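Local coordinates for ABC transporter, substrate binding protein (Aeropyrum pernix, PDB 3EAF), which probably captures a solute outside the cell and delivers it to an ABC transporter for uptake, and binds a magnesium ion in the crystal, at residues S157-G160 with A161-A165; S373-C377 with A378-I382. All blocks are in the same frame, centred on the assembly; numbering follows the deposited sequence.

Contact 1: S157-G160 with A161-A165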
ATOM      1  N   SER A 157      12.538   1.388  -0.735  1.00 10.73           N
ATOM      2  CA  SER A 157      12.111   0.598  -1.904  1.00 10.28           C
ATOM      3  C   SER A 157      12.115   1.327  -3.259  1.00  9.75           C
ATOM      4  O   SER A 157      12.698   0.810  -4.221  1.00 10.18           O
ATOM      5  CB  SER A 157      10.764  -0.106  -1.649  1.00 10.31           C
ATOM      6  OG  SER A 157      10.419  -0.952  -2.737  1.00 10.25           O
ATOM      7  N   PRO A 158      11.458   2.502  -3.356  1.00  9.24           N
ATOM      8  CA  PRO A 158      11.420   3.185  -4.656  1.00  9.10           C
ATOM      9  C   PRO A 158      12.574   4.179  -4.895  1.00  8.99           C
ATOM     10  O   PRO A 158      12.644   4.785  -5.975  1.00  8.97           O
ATOM     11  CB  PRO A 158      10.103   3.953  -4.581  1.00  8.89           C
ATOM     12  CG  PRO A 158      10.016   4.358  -3.151  1.00  9.01           C
ATOM     13  CD  PRO A 158      10.690   3.257  -2.343  1.00  9.46           C
ATOM     14  N   ILE A 159      13.460   4.344  -3.911  1.00  8.51           N
ATOM     15  CA  ILE A 159      14.497   5.390  -3.968  1.00  8.62           C
ATOM     16  C   ILE A 159      15.390   5.289  -5.214  1.00  8.98           C
ATOM     17  O   ILE A 159      15.572   6.274  -5.936  1.00  9.34           O
ATOM     18  CB  ILE A 159      15.331   5.469  -2.651  1.00  8.36           C
ATOM     19  CG1 ILE A 159      14.447   5.885  -1.467  1.00  7.47           C
ATOM     20  CG2 ILE A 159      16.530   6.420  -2.799  1.00  7.91           C
ATOM     21  CD1 ILE A 159      13.779   7.281  -1.592  1.00  6.00           C
ATOM     22  N   GLY A 160      15.906   4.096  -5.492  1.00  9.17           N
ATOM     23  CA  GLY A 160      16.710   3.887  -6.705  1.00  9.47           C
ATOM     24  C   GLY A 160      16.003   4.275  -7.996  1.00  9.48           C
ATOM     25  O   GLY A 160      16.595   4.919  -8.875  1.00  9.36           O
ATOM     26  N   ALA A 161      14.738   3.874  -8.120  1.00  9.51           N
ATOM     27  CA  ALA A 161      13.938   4.176  -9.306  1.00  9.35           C
ATOM     28  C   ALA A 161      13.622   5.668  -9.418  1.00  9.70           C
ATOM     29  O   ALA A 161      13.590   6.215 -10.523  1.00  9.61           O
ATOM     30  CB  ALA A 161      12.646   3.346  -9.322  1.00  9.48           C
ATOM     31  N   ILE A 162      13.390   6.316  -8.277  1.00 10.05           N
ATOM     32  CA  ILE A 162      13.213   7.764  -8.243  1.00 10.56           C
ATOM     33  C   ILE A 162      14.455   8.484  -8.781  1.00 11.08           C
ATOM     34  O   ILE A 162      14.332   9.388  -9.608  1.00 11.34           O
ATOM     35  CB  ILE A 162      12.875   8.287  -6.830  1.00 10.45           C
ATOM     36  CG1 ILE A 162      11.451   7.879  -6.424  1.00  9.93           C
ATOM     37  CG2 ILE A 162      12.996   9.811  -6.779  1.00 10.41           C
ATOM     38  CD1 ILE A 162      11.172   8.067  -4.936  1.00  8.71           C
ATOM     39  N   LYS A 163      15.638   8.082  -8.316  1.00 11.65           N
ATOM     40  CA  LYS A 163      16.898   8.690  -8.772  1.00 12.32           C
ATOM     41  C   LYS A 163      17.135   8.496 -10.271  1.00 12.81           C
ATOM     42  O   LYS A 163      17.594   9.414 -10.956  1.00 13.01           O
ATOM     43  CB  LYS A 163      18.094   8.177  -7.960  1.00 12.01           C
ATOM     44  CG  LYS A 163      18.155   8.714  -6.529  1.00 11.75           C
ATOM     45  CD  LYS A 163      19.226   8.003  -5.713  1.00 12.82           C
ATOM     46  CE  LYS A 163      19.172   8.428  -4.262  1.00 12.65           C
ATOM     47  NZ  LYS A 163      20.380   8.028  -3.488  1.00 13.25           N
ATOM     48  N   LYS A 164      16.805   7.312 -10.780  1.00 13.35           N
ATOM     49  CA  LYS A 164      16.992   7.007 -12.199  1.00 14.37           C
ATOM     50  C   LYS A 164      16.008   7.775 -13.083  1.00 14.31           C
ATOM     51  O   LYS A 164      16.397   8.317 -14.120  1.00 14.47           O
ATOM     52  CB  LYS A 164      16.901   5.495 -12.454  1.00 14.28           C
ATOM     53  CG  LYS A 164      17.260   5.061 -13.880  1.00 15.76           C
ATOM     54  CD  LYS A 164      17.526   3.557 -13.941  1.00 16.32           C
ATOM     55  CE  LYS A 164      17.753   3.072 -15.377  1.00 18.87           C
ATOM     56  NZ  LYS A 164      18.817   3.841 -16.070  1.00 21.26           N
ATOM     57  N   ALA A 165      14.747   7.831 -12.656  1.00 14.16           N
ATOM     58  CA  ALA A 165      13.681   8.488 -13.417  1.00 14.14           C
ATOM     59  C   ALA A 165      13.711  10.010 -13.308  1.00 14.27           C
ATOM     60  O   ALA A 165      13.239  10.703 -14.211  1.00 14.03           O
ATOM     61  CB  ALA A 165      12.321   7.970 -12.971  1.00 14.10           C
TER
HETATM   62  O   HOH W   1      14.057   1.633  -6.405  1.00 12.50           O

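Contact 2: S373-C377 with A378-I382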
ATOM      1  N   SER A 373       4.843   6.867 -19.989  1.00 19.72           N
ATOM      2  CA  SER A 373       4.849   5.474 -20.437  1.00 20.66           C
ATOM      3  C   SER A 373       6.260   4.902 -20.627  1.00 21.07           C
ATOM      4  O   SER A 373       6.478   3.705 -20.434  1.00 21.24           O
ATOM      5  CB  SER A 373       4.057   5.339 -21.739  1.00 20.64           C
ATOM      6  OG  SER A 373       2.724   5.797 -21.567  1.00 22.26           O
ATOM      7  N   GLN A 374       7.207   5.760 -20.994  1.00 21.48           N
ATOM      8  CA  GLN A 374       8.558   5.319 -21.345  1.00 22.37           C
ATOM      9  C   GLN A 374       9.436   5.047 -20.119  1.00 21.94           C
ATOM     10  O   GLN A 374      10.521   4.479 -20.241  1.00 22.24           O
ATOM     11  CB  GLN A 374       9.223   6.313 -22.323  1.00 22.59           C
ATOM     12  CG  GLN A 374       9.298   7.781 -21.838  1.00 23.68           C
ATOM     13  CD  GLN A 374       9.314   8.819 -22.974  1.00 23.80           C
ATOM     14  OE1 GLN A 374       9.603   8.505 -24.132  1.00 25.54           O
ATOM     15  NE2 GLN A 374       9.009  10.069 -22.628  1.00 25.43           N
ATOM     16  N   VAL A 375       8.952   5.441 -18.940  1.00 21.33           N
ATOM     17  CA  VAL A 375       9.708   5.297 -17.695  1.00 20.48           C
ATOM     18  C   VAL A 375       9.342   3.969 -17.038  1.00 19.79           C
ATOM     19  O   VAL A 375       8.218   3.787 -16.553  1.00 19.46           O
ATOM     20  CB  VAL A 375       9.438   6.467 -16.723  1.00 20.84           C
ATOM     21  CG1 VAL A 375      10.298   6.336 -15.472  1.00 20.84           C
ATOM     22  CG2 VAL A 375       9.680   7.813 -17.411  1.00 20.67           C
ATOM     23  N   ASP A 376      10.287   3.037 -17.044  1.00 18.88           N
ATOM     24  CA  ASP A 376      10.044   1.707 -16.503  1.00 18.45           C
ATOM     25  C   ASP A 376      10.436   1.645 -15.026  1.00 17.84           C
ATOM     26  O   ASP A 376      11.406   0.978 -14.647  1.00 17.33           O
ATOM     27  CB  ASP A 376      10.780   0.649 -17.323  1.00 18.88           C
ATOM     28  CG  ASP A 376      10.139  -0.726 -17.216  1.00 20.21           C
ATOM     29  OD1 ASP A 376       9.312  -0.960 -16.307  1.00 21.57           O
ATOM     30  OD2 ASP A 376      10.472  -1.586 -18.048  1.00 23.42           O
ATOM     31  N   CYS A 377       9.665   2.361 -14.208  1.00 16.95           N
ATOM     32  CA  CYS A 377       9.890   2.471 -12.766  1.00 16.84           C
ATOM     33  C   CYS A 377      10.071   1.112 -12.093  1.00 16.05           C
ATOM     34  O   CYS A 377      11.000   0.918 -11.301  1.00 16.00           O
ATOM     35  CB  CYS A 377       8.716   3.200 -12.109  1.00 16.77           C
ATOM     36  SG  CYS A 377       7.912   4.435 -13.150  1.00 19.82           S
ATOM     37  N   ALA A 378       9.174   0.183 -12.416  1.00 15.36           N
ATOM     38  CA  ALA A 378       9.164  -1.151 -11.828  1.00 15.18           C
ATOM     39  C   ALA A 378      10.467  -1.889 -12.088  1.00 15.24           C
ATOM     40  O   ALA A 378      11.129  -2.333 -11.150  1.00 14.74           O
ATOM     41  CB  ALA A 378       7.988  -1.954 -12.361  1.00 14.89           C
ATOM     42  N   ARG A 379      10.837  -2.010 -13.363  1.00 15.16           N
ATOM     43  CA  ARG A 379      12.038  -2.757 -13.717  1.00 15.81           C
ATOM     44  C   ARG A 379      13.335  -2.116 -13.216  1.00 15.73           C
ATOM     45  O   ARG A 379      14.300  -2.830 -12.953  1.00 15.87           O
ATOM     46  CB  ARG A 379      12.078  -3.071 -15.213  1.00 16.10           C
ATOM     47  CG  ARG A 379      11.043  -4.128 -15.592  1.00 17.53           C
ATOM     48  CD  ARG A 379      11.211  -4.638 -17.015  1.00 20.28           C
ATOM     49  NE  ARG A 379      10.142  -5.569 -17.375  1.00 20.73           N
ATOM     50  CZ  ARG A 379       8.932  -5.203 -17.786  1.00 21.52           C
ATOM     51  NH1 ARG A 379       8.618  -3.918 -17.899  1.00 22.60           N
ATOM     52  NH2 ARG A 379       8.032  -6.131 -18.082  1.00 22.22           N
ATOM     53  N   TYR A 380      13.339  -0.793 -13.038  1.00 15.86           N
ATOM     54  CA  TYR A 380      14.487  -0.103 -12.428  1.00 16.33           C
ATOM     55  C   TYR A 380      14.779  -0.695 -11.058  1.00 16.65           C
ATOM     56  O   TYR A 380      15.931  -0.986 -10.730  1.00 16.40           O
ATOM     57  CB  TYR A 380      14.242   1.405 -12.274  1.00 16.39           C
ATOM     58  CG  TYR A 380      14.070   2.196 -13.559  1.00 16.13           C
ATOM     59  CD1 TYR A 380      14.434   1.668 -14.801  1.00 16.09           C
ATOM     60  CD2 TYR A 380      13.570   3.496 -13.522  1.00 15.65           C
ATOM     61  CE1 TYR A 380      14.271   2.408 -15.981  1.00 15.65           C
ATOM     62  CE2 TYR A 380      13.414   4.239 -14.683  1.00 16.46           C
ATOM     63  CZ  TYR A 380      13.769   3.690 -15.907  1.00 16.67           C
ATOM     64  OH  TYR A 380      13.614   4.439 -17.057  1.00 18.00           O
ATOM     65  N   THR A 381      13.724  -0.881 -10.267  1.00 16.80           N
ATOM     66  CA  THR A 381      13.853  -1.399  -8.913  1.00 17.24           C
ATOM     67  C   THR A 381      14.204  -2.890  -8.918  1.00 18.11           C
ATOM     68  O   THR A 381      15.043  -3.333  -8.132  1.00 17.83           O
ATOM     69  CB  THR A 381      12.574  -1.127  -8.088  1.00 17.01           C
ATOM     70  OG1 THR A 381      12.302   0.278  -8.096  1.00 15.71           O
ATOM     71  CG2 THR A 381      12.743  -1.594  -6.640  1.00 16.27           C
ATOM     72  N   ILE A 382      13.568  -3.649  -9.813  1.00 19.30           N
ATOM     73  CA  ILE A 382      13.811  -5.092  -9.939  1.00 20.63           C
ATOM     74  C   ILE A 382      15.280  -5.377 -10.278  1.00 21.88           C
ATOM     75  O   ILE A 382      15.895  -6.281  -9.699  1.00 22.08           O
ATOM     76  CB  ILE A 382      12.866  -5.741 -10.984  1.00 20.47           C
ATOM     77  CG1 ILE A 382      11.408  -5.662 -10.502  1.00 19.70           C
ATOM     78  CG2 ILE A 382      13.260  -7.188 -11.249  1.00 20.57           C
ATOM     79  CD1 ILE A 382      10.375  -5.685 -11.614  1.00 19.17           C
TER

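Contact 1: S157-G160 with A161-A165
At the start of helix 159-165, Pro158, just before the helix, and Ile159 and Gly160 in its first turn offer carbonyls that each accept an amide from four residues on. Ile162 N donates to Pro158 O over 2.9 Å, Lys163 N to Ile159 O and Lys164 N to Gly160 O. Ahead of these bonds, a water accepts from Ala161 N at 2.9 Å, meeting an amide of the first turn where the preceding loop ends; the oxygen of this water also lies 2.7 Å from Ser157 O.

The side chain of Ile162 lies against the proline whose carbonyl its amide uses. Its CG1 comes within 3.3 Å of Pro158 O, because the branch stands beside the backbone N and opposite the carbonyl carbon (chi1 -71°), and CD1 continues to 4.3 Å from Pro158 CB. The same CD1 also meets Ile159 CD1, methyl against methyl. Ile162 also packs on Ala128 and Leu132 of helix 124-139, on Leu146 and on Trp204, and an alanine here would probably open a gap between Pro158, Ile159 and Trp204. On another side of the turn, Ile159 CG2 lies 3.6 Å from Lys163 CE, the two side chains crossing obliquely. The lysine chain runs extended beyond CG, past Ile159 O, and its ammonium forms a salt bridge with Asp176.

One helical turn thus combines successive i to i+4 hydrogen bonds with an apolar flank turned into the protein and a lysine laid across the isoleucine one turn earlier, the pattern of an amphipathic helix packed on the parallel strands 142-148 and 202-205 of a mixed sheet in an alpha/beta lobe, as in periplasmic binding proteins.

Contact 2: S373-C377 with A378-I382
Asp376 and Arg379 face each other across the start of helix 377-382, with the aspartate at the N-cap. From Asp376 CB, 4.1 Å from Tyr380 CE1, the side chain places CG opposite its backbone N (chi1 -156°), 3.6 Å from Arg379 CB. At the tip the two oxygens divide the work. OD1 accepts a weak capping bond from Arg379 N at 3.5 Å, whereas OD2 forms the salt bridge with Arg379 NH1, 3.0 Å away, through its syn lone pair. This oxygen sits at the edge of the guanidinium, near its plane, although carboxylate and guanidinium planes are 71° apart.

The backbone of Asp376 is used as well: its O accepts from Tyr380 N and stands 3.0 Å above the plane of the tyrosine ring, toward the rim. Val375 CG1 approaches the same ring at Tyr380 CE2, 3.8 Å away.

One carboxylate therefore caps the helix and pairs with a cation. The helix N-terminus and the guanidinium beside it, which also makes a cation-pi contact with Phe345, would probably favour the ionised carboxylate.

How the contacts relate
Contacts 1 and 2 illustrate two ways of beginning a short helix, and the helices they begin pack on each other. In contact 1 the buried isoleucines pack on strands 142-148 and 202-205, Ile162 also on helix 124-139, with lysines along the surface; in contact 2 charged and aromatic groups dominate a partly exposed edge, while Cys377 and Thr381 turn inward to helix 124-139, which Ala161 also touches. The seam is tight: Ala161 CB lies 3.3 Å from Thr381 OG1, and Lys164 makes a cation-pi interaction with Tyr380. An amide bound to a water marks the first start, a carboxylate cap the second, which lies nearer the magnesium-binding region.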